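Local coordinates for cytochrome P450 (CYP102L1) (Mycobacterium phage Adler, PDB 6N6Q), which binds a haem group and, as a virus-encoded member of the cytochrome P450 superfamily, probably acts as a monooxygenase, at residues Lys230-Arg235 against Leu263-Ile268; Asn238-Gln243 against Met247-Leu252; Ala306-Met311 against Ala432-Leu437; Ala310-Arg315 against Ala326-Leu331. All blocks are in the same frame, centred on the assembly; numbering follows the deposited sequence.

Contact 1: residues Lys230-Arg235 against Leu263-Ile268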
loop_
_atom_site.group_PDB
_atom_site.type_symbol
_atom_site.label_atom_id
_atom_site.label_comp_id
_atom_site.label_asym_id
_atom_site.label_seq_id
_atom_site.Cartn_x
_atom_site.Cartn_y
_atom_site.Cartn_z
ATOM N N LYS A 230 -20.534 -13.977 -5.500
ATOM C CA LYS A 230 -21.758 -13.251 -5.825
ATOM C C LYS A 230 -21.453 -11.997 -6.635
ATOM O O LYS A 230 -22.202 -11.649 -7.555
ATOM C CB LYS A 230 -22.517 -12.900 -4.544
ATOM C CG LYS A 230 -23.921 -12.363 -4.788
ATOM C CD LYS A 230 -24.754 -12.371 -3.513
ATOM C CE LYS A 230 -26.199 -11.981 -3.796
ATOM N NZ LYS A 230 -27.063 -12.106 -2.588
ATOM N N ILE A 231 -20.355 -11.311 -6.314
ATOM C CA ILE A 231 -19.947 -10.150 -7.102
ATOM C C ILE A 231 -19.595 -10.572 -8.523
ATOM O O ILE A 231 -19.869 -9.848 -9.490
ATOM C CB ILE A 231 -18.777 -9.426 -6.411
ATOM C CG1 ILE A 231 -19.208 -8.923 -5.031
ATOM C CG2 ILE A 231 -18.271 -8.275 -7.265
ATOM C CD1 ILE A 231 -18.108 -8.237 -4.254
ATOM N N ILE A 232 -19.000 -11.756 -8.676
ATOM C CA ILE A 232 -18.655 -12.251 -10.005
ATOM C C ILE A 232 -19.909 -12.663 -10.767
ATOM O O ILE A 232 -20.062 -12.343 -11.952
ATOM C CB ILE A 232 -17.651 -13.413 -9.893
ATOM C CG1 ILE A 232 -16.326 -12.919 -9.309
ATOM C CG2 ILE A 232 -17.430 -14.064 -11.249
ATOM C CD1 ILE A 232 -15.400 -14.029 -8.867
ATOM N N ASP A 233 -20.830 -13.367 -10.102
ATOM C CA ASP A 233 -22.016 -13.876 -10.785
ATOM C C ASP A 233 -22.944 -12.749 -11.223
ATOM O O ASP A 233 -23.487 -12.783 -12.333
ATOM C CB ASP A 233 -22.762 -14.861 -9.886
ATOM C CG ASP A 233 -22.072 -16.206 -9.795
ATOM O OD1 ASP A 233 -21.492 -16.646 -10.812
ATOM O OD2 ASP A 233 -22.107 -16.825 -8.709
ATOM N N VAL A 234 -23.145 -11.747 -10.363
ATOM C CA VAL A 234 -24.037 -10.639 -10.702
ATOM C C VAL A 234 -23.523 -9.896 -11.930
ATOM O O VAL A 234 -24.298 -9.535 -12.824
ATOM C CB VAL A 234 -24.204 -9.699 -9.494
ATOM C CG1 VAL A 234 -24.912 -8.419 -9.905
ATOM C CG2 VAL A 234 -24.977 -10.394 -8.385
ATOM N N ARG A 235 -22.210 -9.665 -12.001
ATOM C CA ARG A 235 -21.645 -8.967 -13.151
ATOM C C ARG A 235 -21.752 -9.806 -14.418
ATOM O O ARG A 235 -21.966 -9.266 -15.509
ATOM C CB ARG A 235 -20.189 -8.598 -12.878
ATOM C CG ARG A 235 -19.502 -7.911 -14.045
ATOM C CD ARG A 235 -20.124 -6.553 -14.316
ATOM N NE ARG A 235 -19.949 -5.654 -13.179
ATOM C CZ ARG A 235 -18.898 -4.860 -13.016
ATOM N NH1 ARG A 235 -17.929 -4.848 -13.921
ATOM N NH2 ARG A 235 -18.816 -4.078 -11.950
ATOM N N LEU A 263 -8.832 -15.993 -16.636
ATOM C CA LEU A 263 -8.687 -16.331 -15.227
ATOM C C LEU A 263 -9.912 -17.101 -14.755
ATOM O O LEU A 263 -11.049 -16.681 -14.989
ATOM C CB LEU A 263 -8.497 -15.066 -14.392
ATOM C CG LEU A 263 -7.258 -14.229 -14.709
ATOM C CD1 LEU A 263 -7.202 -12.995 -13.823
ATOM C CD2 LEU A 263 -5.997 -15.067 -14.549
ATOM N N ASP A 264 -9.684 -18.238 -14.103
ATOM C CA ASP A 264 -10.791 -19.029 -13.593
ATOM C C ASP A 264 -11.480 -18.291 -12.446
ATOM O O ASP A 264 -10.993 -17.277 -11.935
ATOM C CB ASP A 264 -10.305 -20.409 -13.145
ATOM C CG ASP A 264 -9.367 -20.343 -11.953
ATOM O OD1 ASP A 264 -9.861 -20.223 -10.810
ATOM O OD2 ASP A 264 -8.136 -20.415 -12.157
ATOM N N ASN A 265 -12.635 -18.821 -12.037
ATOM C CA ASN A 265 -13.463 -18.129 -11.053
ATOM C C ASN A 265 -12.743 -17.982 -9.719
ATOM O O ASN A 265 -12.806 -16.922 -9.086
ATOM C CB ASN A 265 -14.786 -18.870 -10.868
ATOM C CG ASN A 265 -15.732 -18.146 -9.932
ATOM O OD1 ASN A 265 -16.379 -17.172 -10.319
ATOM N ND2 ASN A 265 -15.822 -18.621 -8.694
ATOM N N ASN A 266 -12.051 -19.035 -9.274
ATOM C CA ASN A 266 -11.368 -18.978 -7.986
ATOM C C ASN A 266 -10.266 -17.926 -7.990
ATOM O O ASN A 266 -10.056 -17.233 -6.988
ATOM C CB ASN A 266 -10.798 -20.353 -7.633
ATOM C CG ASN A 266 -10.200 -20.394 -6.239
ATOM O OD1 ASN A 266 -10.918 -20.522 -5.248
ATOM N ND2 ASN A 266 -8.878 -20.289 -6.157
ATOM N N ASN A 267 -9.555 -17.786 -9.111
ATOM C CA ASN A 267 -8.470 -16.814 -9.170
ATOM C C ASN A 267 -9.005 -15.389 -9.251
ATOM O O ASN A 267 -8.409 -14.465 -8.684
ATOM C CB ASN A 267 -7.556 -17.116 -10.357
ATOM C CG ASN A 267 -6.305 -16.264 -10.356
ATOM O OD1 ASN A 267 -6.276 -15.180 -10.939
ATOM N ND2 ASN A 267 -5.260 -16.751 -9.696
ATOM N N ILE A 268 -10.121 -15.189 -9.957
ATOM C CA ILE A 268 -10.741 -13.866 -10.011
ATOM C C ILE A 268 -11.116 -13.405 -8.610
ATOM O O ILE A 268 -10.868 -12.255 -8.225
ATOM C CB ILE A 268 -11.965 -13.880 -10.947
ATOM C CG1 ILE A 268 -11.535 -14.148 -12.390
ATOM C CG2 ILE A 268 -12.723 -12.563 -10.857
ATOM C CD1 ILE A 268 -12.689 -14.212 -13.365
#

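Contact 2: residues Asn238-Gln243 against Met247-Leu252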
loop_
_atom_site.group_PDB
_atom_site.type_symbol
_atom_site.label_atom_id
_atom_site.label_comp_id
_atom_site.label_asym_id
_atom_site.label_seq_id
_atom_site.Cartn_x
_atom_site.Cartn_y
_atom_site.Cartn_z
ATOM N N ASN A 238 -24.732 -9.080 -16.124
ATOM C CA ASN A 238 -24.815 -7.713 -16.622
ATOM C C ASN A 238 -24.015 -7.579 -17.912
ATOM O O ASN A 238 -22.790 -7.760 -17.889
ATOM C CB ASN A 238 -24.289 -6.739 -15.577
ATOM C CG ASN A 238 -24.545 -5.286 -15.940
ATOM O OD1 ASN A 238 -24.569 -4.914 -17.112
ATOM N ND2 ASN A 238 -24.732 -4.453 -14.921
ATOM N N PRO A 239 -24.651 -7.261 -19.044
ATOM C CA PRO A 239 -23.891 -7.041 -20.285
ATOM C C PRO A 239 -23.161 -5.706 -20.350
ATOM O O PRO A 239 -22.357 -5.513 -21.273
ATOM C CB PRO A 239 -24.973 -7.127 -21.371
ATOM C CG PRO A 239 -26.225 -6.713 -20.677
ATOM C CD PRO A 239 -26.106 -7.228 -19.269
ATOM N N ARG A 240 -23.424 -4.783 -19.419
ATOM C CA ARG A 240 -22.670 -3.530 -19.293
ATOM C C ARG A 240 -22.665 -2.736 -20.601
ATOM O O ARG A 240 -21.623 -2.266 -21.064
ATOM C CB ARG A 240 -21.242 -3.804 -18.816
ATOM C CG ARG A 240 -21.155 -4.471 -17.452
ATOM C CD ARG A 240 -21.205 -3.451 -16.328
ATOM N NE ARG A 240 -20.042 -2.570 -16.348
ATOM C CZ ARG A 240 -19.771 -1.665 -15.412
ATOM N NH1 ARG A 240 -20.583 -1.520 -14.374
ATOM N NH2 ARG A 240 -18.688 -0.907 -15.515
ATOM N N VAL A 241 -23.851 -2.583 -21.195
ATOM C CA VAL A 241 -23.962 -1.885 -22.468
ATOM C C VAL A 241 -23.542 -0.431 -22.306
ATOM O O VAL A 241 -23.908 0.241 -21.333
ATOM C CB VAL A 241 -25.398 -1.994 -23.012
ATOM C CG1 VAL A 241 -25.592 -1.082 -24.216
ATOM C CG2 VAL A 241 -25.712 -3.435 -23.382
ATOM N N GLY A 242 -22.744 0.054 -23.257
ATOM C CA GLY A 242 -22.371 1.454 -23.300
ATOM C C GLY A 242 -21.402 1.906 -22.233
ATOM O O GLY A 242 -21.257 3.110 -22.016
ATOM N N GLN A 243 -20.724 0.978 -21.561
ATOM C CA GLN A 243 -19.810 1.326 -20.483
ATOM C C GLN A 243 -18.434 0.733 -20.743
ATOM O O GLN A 243 -18.310 -0.371 -21.281
ATOM C CB GLN A 243 -20.340 0.844 -19.129
ATOM C CG GLN A 243 -21.661 1.479 -18.732
ATOM C CD GLN A 243 -21.874 1.486 -17.232
ATOM O OE1 GLN A 243 -21.570 2.470 -16.555
ATOM N NE2 GLN A 243 -22.398 0.387 -16.705
ATOM N N MET A 247 -12.050 -3.287 -13.819
ATOM C CA MET A 247 -11.144 -4.381 -13.483
ATOM C C MET A 247 -11.862 -5.724 -13.502
ATOM O O MET A 247 -11.320 -6.717 -14.002
ATOM C CB MET A 247 -10.510 -4.136 -12.114
ATOM C CG MET A 247 -9.756 -2.825 -12.009
ATOM S SD MET A 247 -9.059 -2.569 -10.369
ATOM C CE MET A 247 -8.434 -0.898 -10.531
ATOM N N LEU A 248 -13.079 -5.777 -12.959
ATOM C CA LEU A 248 -13.831 -7.026 -12.956
ATOM C C LEU A 248 -14.239 -7.428 -14.368
ATOM O O LEU A 248 -14.224 -8.616 -14.709
ATOM C CB LEU A 248 -15.057 -6.892 -12.051
ATOM C CG LEU A 248 -16.018 -8.080 -11.974
ATOM C CD1 LEU A 248 -15.267 -9.362 -11.652
ATOM C CD2 LEU A 248 -17.092 -7.814 -10.934
ATOM N N ASP A 249 -14.598 -6.450 -15.206
ATOM C CA ASP A 249 -14.989 -6.757 -16.578
ATOM C C ASP A 249 -13.839 -7.385 -17.354
ATOM O O ASP A 249 -14.032 -8.374 -18.069
ATOM C CB ASP A 249 -15.476 -5.493 -17.283
ATOM C CG ASP A 249 -16.854 -5.060 -16.827
ATOM O OD1 ASP A 249 -17.703 -5.941 -16.570
ATOM O OD2 ASP A 249 -17.093 -3.838 -16.729
ATOM N N ILE A 250 -12.634 -6.827 -17.224
ATOM C CA ILE A 250 -11.492 -7.358 -17.963
ATOM C C ILE A 250 -11.150 -8.765 -17.488
ATOM O O ILE A 250 -10.756 -9.622 -18.289
ATOM C CB ILE A 250 -10.292 -6.402 -17.846
ATOM C CG1 ILE A 250 -10.630 -5.054 -18.486
ATOM C CG2 ILE A 250 -9.059 -6.999 -18.509
ATOM C CD1 ILE A 250 -9.479 -4.064 -18.482
ATOM N N MET A 251 -11.302 -9.034 -16.187
ATOM C CA MET A 251 -11.035 -10.379 -15.688
ATOM C C MET A 251 -12.050 -11.386 -16.215
ATOM O O MET A 251 -11.734 -12.575 -16.341
ATOM C CB MET A 251 -11.018 -10.386 -14.157
ATOM C CG MET A 251 -9.737 -9.819 -13.559
ATOM S SD MET A 251 -9.627 -10.000 -11.766
ATOM C CE MET A 251 -11.046 -9.045 -11.237
ATOM N N LEU A 252 -13.263 -10.934 -16.531
ATOM C CA LEU A 252 -14.286 -11.796 -17.103
ATOM C C LEU A 252 -14.281 -11.798 -18.625
ATOM O O LEU A 252 -15.031 -12.573 -19.228
ATOM C CB LEU A 252 -15.673 -11.373 -16.605
ATOM C CG LEU A 252 -15.980 -11.578 -15.121
ATOM C CD1 LEU A 252 -17.233 -10.816 -14.726
ATOM C CD2 LEU A 252 -16.136 -13.059 -14.809
#

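Contact 3: residues Ala306-Met311 against Ala432-Leu437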
loop_
_atom_site.group_PDB
_atom_site.type_symbol
_atom_site.label_atom_id
_atom_site.label_comp_id
_atom_site.label_asym_id
_atom_site.label_seq_id
_atom_site.Cartn_x
_atom_site.Cartn_y
_atom_site.Cartn_z
ATOM N N ALA A 306 -1.756 26.475 -1.149
ATOM C CA ALA A 306 -1.745 27.497 -2.190
ATOM C C ALA A 306 -1.803 26.881 -3.581
ATOM O O ALA A 306 -2.376 27.479 -4.500
ATOM C CB ALA A 306 -0.505 28.380 -2.054
ATOM N N GLU A 307 -1.221 25.692 -3.757
ATOM C CA GLU A 307 -1.247 25.042 -5.062
ATOM C C GLU A 307 -2.643 24.529 -5.395
ATOM O O GLU A 307 -3.070 24.581 -6.555
ATOM C CB GLU A 307 -0.234 23.901 -5.102
ATOM C CG GLU A 307 0.027 23.351 -6.494
ATOM C CD GLU A 307 0.943 22.142 -6.480
ATOM O OE1 GLU A 307 0.660 21.187 -5.724
ATOM O OE2 GLU A 307 1.953 22.150 -7.218
ATOM N N VAL A 308 -3.372 24.032 -4.393
ATOM C CA VAL A 308 -4.727 23.551 -4.635
ATOM C C VAL A 308 -5.739 24.689 -4.671
ATOM O O VAL A 308 -6.817 24.530 -5.258
ATOM C CB VAL A 308 -5.136 22.505 -3.584
ATOM C CG1 VAL A 308 -4.144 21.348 -3.575
ATOM C CG2 VAL A 308 -5.235 23.135 -2.203
ATOM N N ASP A 309 -5.424 25.835 -4.060
ATOM C CA ASP A 309 -6.297 26.997 -4.190
ATOM C C ASP A 309 -6.193 27.603 -5.583
ATOM O O ASP A 309 -7.200 28.041 -6.153
ATOM C CB ASP A 309 -5.958 28.042 -3.126
ATOM C CG ASP A 309 -6.462 27.656 -1.748
ATOM O OD1 ASP A 309 -7.063 26.569 -1.612
ATOM O OD2 ASP A 309 -6.253 28.442 -0.797
ATOM N N ALA A 310 -4.986 27.628 -6.150
ATOM C CA ALA A 310 -4.805 28.191 -7.483
ATOM C C ALA A 310 -5.425 27.308 -8.558
ATOM O O ALA A 310 -5.847 27.814 -9.603
ATOM C CB ALA A 310 -3.319 28.407 -7.766
ATOM N N MET A 311 -5.486 25.997 -8.327
ATOM C CA MET A 311 -6.069 25.101 -9.319
ATOM C C MET A 311 -7.592 25.188 -9.326
ATOM O O MET A 311 -8.207 25.243 -10.397
ATOM C CB MET A 311 -5.614 23.664 -9.059
ATOM C CG MET A 311 -6.100 22.659 -10.091
ATOM S SD MET A 311 -5.345 22.873 -11.713
ATOM C CE MET A 311 -3.629 22.537 -11.331
ATOM N N ALA A 432 -7.306 12.790 -2.879
ATOM C CA ALA A 432 -7.736 12.760 -1.486
ATOM C C ALA A 432 -7.119 13.908 -0.698
ATOM O O ALA A 432 -7.809 14.597 0.063
ATOM C CB ALA A 432 -7.373 11.416 -0.855
ATOM N N LEU A 433 -5.813 14.130 -0.868
ATOM C CA LEU A 433 -5.144 15.200 -0.134
ATOM C C LEU A 433 -5.563 16.571 -0.647
ATOM O O LEU A 433 -5.733 17.508 0.143
ATOM C CB LEU A 433 -3.629 15.034 -0.229
ATOM C CG LEU A 433 -3.023 13.968 0.682
ATOM C CD1 LEU A 433 -1.582 13.714 0.304
ATOM C CD2 LEU A 433 -3.124 14.402 2.133
ATOM N N ALA A 434 -5.727 16.712 -1.965
ATOM C CA ALA A 434 -6.125 17.999 -2.525
ATOM C C ALA A 434 -7.494 18.421 -2.011
ATOM O O ALA A 434 -7.706 19.592 -1.680
ATOM C CB ALA A 434 -6.122 17.938 -4.051
ATOM N N ALA A 435 -8.434 17.475 -1.926
ATOM C CA ALA A 435 -9.767 17.801 -1.432
ATOM C C ALA A 435 -9.736 18.190 0.041
ATOM O O ALA A 435 -10.427 19.126 0.457
ATOM C CB ALA A 435 -10.712 16.621 -1.657
ATOM N N ILE A 436 -8.938 17.487 0.845
ATOM C CA ILE A 436 -8.881 17.777 2.275
ATOM C C ILE A 436 -8.272 19.154 2.519
ATOM O O ILE A 436 -8.810 19.960 3.288
ATOM C CB ILE A 436 -8.107 16.668 3.012
ATOM C CG1 ILE A 436 -8.903 15.360 2.978
ATOM C CG2 ILE A 436 -7.806 17.080 4.445
ATOM C CD1 ILE A 436 -8.145 14.165 3.504
ATOM N N LEU A 437 -7.146 19.449 1.861
ATOM C CA LEU A 437 -6.503 20.749 2.031
ATOM C C LEU A 437 -7.365 21.884 1.495
ATOM O O LEU A 437 -7.304 23.005 2.013
ATOM C CB LEU A 437 -5.144 20.757 1.337
ATOM C CG LEU A 437 -4.036 19.924 1.976
ATOM C CD1 LEU A 437 -2.774 20.030 1.146
ATOM C CD2 LEU A 437 -3.789 20.387 3.402
#

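Contact 4: residues Ala310-Arg315 against Ala326-Leu331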
loop_
_atom_site.group_PDB
_atom_site.type_symbol
_atom_site.label_atom_id
_atom_site.label_comp_id
_atom_site.label_asym_id
_atom_site.label_seq_id
_atom_site.Cartn_x
_atom_site.Cartn_y
_atom_site.Cartn_z
ATOM N N ALA A 310 -4.986 27.628 -6.150
ATOM C CA ALA A 310 -4.805 28.191 -7.483
ATOM C C ALA A 310 -5.425 27.308 -8.558
ATOM O O ALA A 310 -5.847 27.814 -9.603
ATOM C CB ALA A 310 -3.319 28.407 -7.766
ATOM N N MET A 311 -5.486 25.997 -8.327
ATOM C CA MET A 311 -6.069 25.101 -9.319
ATOM C C MET A 311 -7.592 25.188 -9.326
ATOM O O MET A 311 -8.207 25.243 -10.397
ATOM C CB MET A 311 -5.614 23.664 -9.059
ATOM C CG MET A 311 -6.100 22.659 -10.091
ATOM S SD MET A 311 -5.345 22.873 -11.713
ATOM C CE MET A 311 -3.629 22.537 -11.331
ATOM N N TRP A 312 -8.215 25.208 -8.148
ATOM C CA TRP A 312 -9.669 25.299 -8.019
ATOM C C TRP A 312 -10.001 26.470 -7.105
ATOM O O TRP A 312 -10.091 26.310 -5.879
ATOM C CB TRP A 312 -10.263 23.996 -7.484
ATOM C CG TRP A 312 -9.903 22.786 -8.294
ATOM C CD1 TRP A 312 -10.540 22.326 -9.408
ATOM C CD2 TRP A 312 -8.820 21.879 -8.047
ATOM N NE1 TRP A 312 -9.919 21.191 -9.873
ATOM C CE2 TRP A 312 -8.861 20.896 -9.054
ATOM C CE3 TRP A 312 -7.820 21.803 -7.071
ATOM C CZ2 TRP A 312 -7.939 19.851 -9.117
ATOM C CZ3 TRP A 312 -6.906 20.764 -7.136
ATOM C CH2 TRP A 312 -6.973 19.803 -8.150
ATOM N N PRO A 313 -10.181 27.666 -7.664
ATOM C CA PRO A 313 -10.525 28.827 -6.833
ATOM C C PRO A 313 -11.885 28.661 -6.168
ATOM O O PRO A 313 -12.719 27.852 -6.580
ATOM C CB PRO A 313 -10.531 29.991 -7.831
ATOM C CG PRO A 313 -9.667 29.526 -8.961
ATOM C CD PRO A 313 -9.908 28.048 -9.059
ATOM N N GLY A 314 -12.101 29.455 -5.122
ATOM C CA GLY A 314 -13.308 29.364 -4.331
ATOM C C GLY A 314 -13.264 28.198 -3.360
ATOM O O GLY A 314 -12.407 27.317 -3.426
ATOM N N ARG A 315 -14.220 28.199 -2.432
ATOM C CA ARG A 315 -14.313 27.151 -1.424
ATOM C C ARG A 315 -15.379 26.113 -1.747
ATOM O O ARG A 315 -15.699 25.282 -0.892
ATOM C CB ARG A 315 -14.565 27.761 -0.043
ATOM C CG ARG A 315 -13.374 28.530 0.535
ATOM C CD ARG A 315 -12.195 27.618 0.907
ATOM N NE ARG A 315 -11.416 27.185 -0.252
ATOM C CZ ARG A 315 -10.518 27.942 -0.876
ATOM N NH1 ARG A 315 -10.279 29.176 -0.454
ATOM N NH2 ARG A 315 -9.859 27.466 -1.924
ATOM N N ALA A 326 -2.195 15.407 -12.037
ATOM C CA ALA A 326 -0.751 15.347 -12.221
ATOM C C ALA A 326 -0.103 16.723 -12.282
ATOM O O ALA A 326 1.123 16.816 -12.159
ATOM C CB ALA A 326 -0.413 14.562 -13.489
ATOM N N LYS A 327 -0.887 17.787 -12.465
ATOM C CA LYS A 327 -0.334 19.134 -12.510
ATOM C C LYS A 327 -0.034 19.697 -11.126
ATOM O O LYS A 327 0.601 20.752 -11.032
ATOM C CB LYS A 327 -1.287 20.072 -13.260
ATOM C CG LYS A 327 -1.430 19.748 -14.745
ATOM C CD LYS A 327 -2.175 20.836 -15.508
ATOM C CE LYS A 327 -3.636 20.919 -15.097
ATOM N NZ LYS A 327 -4.441 21.786 -16.006
ATOM N N LEU A 328 -0.466 19.026 -10.061
ATOM C CA LEU A 328 -0.160 19.449 -8.695
ATOM C C LEU A 328 1.230 18.934 -8.346
ATOM O O LEU A 328 1.393 17.863 -7.759
ATOM C CB LEU A 328 -1.213 18.934 -7.721
ATOM C CG LEU A 328 -2.649 19.391 -7.980
ATOM C CD1 LEU A 328 -3.617 18.709 -7.025
ATOM C CD2 LEU A 328 -2.759 20.903 -7.864
ATOM N N ARG A 329 2.249 19.714 -8.717
ATOM C CA ARG A 329 3.631 19.276 -8.535
ATOM C C ARG A 329 3.997 19.172 -7.059
ATOM O O ARG A 329 4.554 18.159 -6.619
ATOM C CB ARG A 329 4.586 20.231 -9.250
ATOM C CG ARG A 329 6.010 20.170 -8.710
ATOM C CD ARG A 329 6.865 21.317 -9.219
ATOM N NE ARG A 329 8.064 21.501 -8.405
ATOM C CZ ARG A 329 9.217 20.873 -8.613
ATOM N NH1 ARG A 329 9.334 20.009 -9.613
ATOM N NH2 ARG A 329 10.254 21.106 -7.818
ATOM N N TYR A 330 3.702 20.216 -6.279
ATOM C CA TYR A 330 4.158 20.234 -4.892
ATOM C C TYR A 330 3.439 19.186 -4.052
ATOM O O TYR A 330 4.053 18.557 -3.183
ATOM C CB TYR A 330 3.972 21.623 -4.285
ATOM C CG TYR A 330 4.574 21.740 -2.904
ATOM C CD1 TYR A 330 5.946 21.878 -2.737
ATOM C CD2 TYR A 330 3.776 21.704 -1.769
ATOM C CE1 TYR A 330 6.506 21.981 -1.477
ATOM C CE2 TYR A 330 4.327 21.806 -0.505
ATOM C CZ TYR A 330 5.692 21.945 -0.366
ATOM O OH TYR A 330 6.248 22.048 0.888
ATOM N N LEU A 331 2.141 18.983 -4.292
ATOM C CA LEU A 331 1.420 17.948 -3.560
ATOM C C LEU A 331 1.967 16.563 -3.879
ATOM O O LEU A 331 1.981 15.684 -3.011
ATOM C CB LEU A 331 -0.074 18.022 -3.870
ATOM C CG LEU A 331 -0.985 17.221 -2.938
ATOM C CD1 LEU A 331 -0.684 17.555 -1.484
ATOM C CD2 LEU A 331 -2.448 17.488 -3.256
#

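Contact 1: residues Lys230-Arg235 against Leu263-Ile268
Ile232 meets Asn265 and Ile268 where helix 212-237, the G helix of the cytochrome P450 fold by its place in the chain, passes the beginning of helix 265-296, which corresponds to the long helix I. The backbones stand well apart, with 7.9 Å between CA of Ile232 and CA of Asn265, and side chains bridge the gap.

The apolar part joins two isoleucines: Ile232 CD1 lies 3.6 Å from Ile268 CG2, and Ile232 CG1 follows at 3.9 Å from the same methyl. With chi1 of Ile232 at -65°, CG2 is anti to the backbone N while CG1 stands beside that nitrogen. The CG1-CD1 arm thereby reaches Ile268 and, through CD1, also Asn265, whereas CG2 faces Asn265 alone of the two. Leu252 of helix 247-253 packs on the same residue.

A second kind of contact sets methyl groups against an amide oxygen. Asn265 OD1 approaches Ile232 CG2 to 3.4 Å and Ile232 CD1 to 3.6 Å, distances that fit van der Waals contact. The other end of this amide is anchored on helix 212-237 as well, since ND2 bonds to Asp229, which would restrict rotation of the group.

Capping is the third element and belongs to helix 265-296 alone. Asp264 occupies the N-cap position, and its OD1 accepts from Asn267 N at 3.0 Å, with the donor 50° above the carboxylate plane.

Contact 2: residues Asn238-Gln243 against Met247-Leu252
Arg240 reaches Asp249 from a left-handed backbone conformation (phi 55°, psi 48°), uncommon for a residue with a side chain. One salt bridge carries the contact: Arg240 NE lies 3.2 Å from Asp249 OD2, while Arg240 NH2 is farther from that oxygen, at 3.6 Å. OD2 approaches the guanidinium obliquely, and the two planes are 49° apart, so the flat two-pronged pairing is not formed. Arg240 CG is anti to its carbonyl carbon, and the bends at chi2 and chi3 bring NE to OD2, the two side chains crossing at about a right angle. Gln243 NE2 sits 3.4 Å above one guanidinium face, toward its rim.

The carboxylate is shared. Asp249 OD1 makes its stronger salt bridge with Arg235 of helix 212-237, so two arginines share this buried acid, one at each oxygen, and would be expected to favour its ionised form. Arg240 NH1 and NH2 have long, weak ion pairs with Asp170 and Asp246.

Two turns set the arginine in place. Asn238 OD1 accepts from Arg240 N at 2.6 Å, closing an Asx turn. A type II turn follows from Arg240 to Gln243, its closing bond from Gln243 N to Arg240 O weak at 3.4 Å, with Gly242 at the positive-phi corner. By chain order this loop corresponds to the G-H connection of the P450 fold, here tied by the salt bridge to the short helix that follows.

Contact 3: residues Ala306-Met311 against Ala432-Leu437
With chi1 of Val308 at -57°, CG1 stands anti to the carbonyl carbon and CG2 falls between that carbon and the backbone N, a fork that presents one methyl to Ala434 and the other to Leu437. CG1 of Val308 comes to 4.0 Å from Ala434 CB and to the same 4.0 Å from Ala434 CA, so it rests against the helix surface itself as much as against the alanine methyl. CG2 of Val308 makes the looser approach, 4.3 Å from Leu437 CB. The leucine thus contributes the base of its side chain, one turn along from the alanine.

The 6.1 Å between CA of Val308 and CA of Ala434 shows a close approach of the two helices. All three touching residues are buried. By chain order the helices correspond to the J helix (298-311) and the L helix (422-439) of the P450 fold. Phe320 and Leu331 also pack on Ala434, and Leu294 of helix 265-296 packs on Leu437.

At the Asp309 side of this patch, Asp309 OD1 pairs with Arg470 and Arg315, and Arg470 also donates to Leu437 O. Arg305 of helix 298-311 adds a weak hydrogen bond to that same carbonyl, a polar link between the two helices. Around Val308 itself the touching atoms are all carbon, which is consistent with apolar packing whose fit depends on shape and not on bond direction.

Contact 4: residues Ala310-Arg315 against Ala326-Leu331
Leu328 divides its two methyls between Met311 and Trp312. Its CD2 lies 3.9 Å from Met311 CE and 4.1 Å from Met311 CB, so both the base and the terminal methyl of the methionine touch it. Its CD1 meets the indole instead, 3.7 Å from Trp312 CH2 and 3.9 Å from Trp312 CZ3. This methyl is near the ring plane, an edge contact with the six-membered ring and not a CH-pi approach over a face. Lys327 adds its aliphatic part: Met311 CE is 3.9 Å from Lys327 CB and 4.1 Å from Lys327 CE, the two chains crossing at about a right angle.

Torsions explain the reach of the methionine. CG is anti to the backbone N (chi1 -176°), and the bends at chi2 (69°) and chi3 (63°) curl CE toward the partner segment. In this bent conformation Met311 CG lies over the centre of the Trp312 ring, 3.2 Å above its plane, and so packs one face of the indole. The contact spans the end of helix 298-311 and the start of helix 329-341, by their order the J and K helices of the P450 fold.

Farther out, the indole also meets Phe320 edge-to-face, while Trp312 O accepts from His438 of helix 422-439. Leu328 is the N-cap residue of the K helix and the centre of an inverse gamma turn. Glu307, one helical turn before Met311, receives the first-turn amides of that helix, with OE2 accepting from Tyr330 N and OE1 from Leu331 N.

Overall arrangement
Followed from the N terminus, contact 1 opens first, on the G helix. Contact 2 opens and closes within its span, in the link to the H helix, and contact 1 then closes at the start of helix 265-296. Their centres are 12 Å apart, and the two touch directly through side chains of helices 212-237 and 247-253. Both loops are complete before contacts 3 and 4 open from helix 298-311, where they share Ala310 and Met311. Contact 4 closes soon, at the K helix; contact 3 encloses it and closes much later, at the L helix. Their centres lie 5 Å apart, but contacts 1 and 3 are separated by 38 Å between centres, with helix 265-296 leading along the chain from contact 1 to helix 298-311.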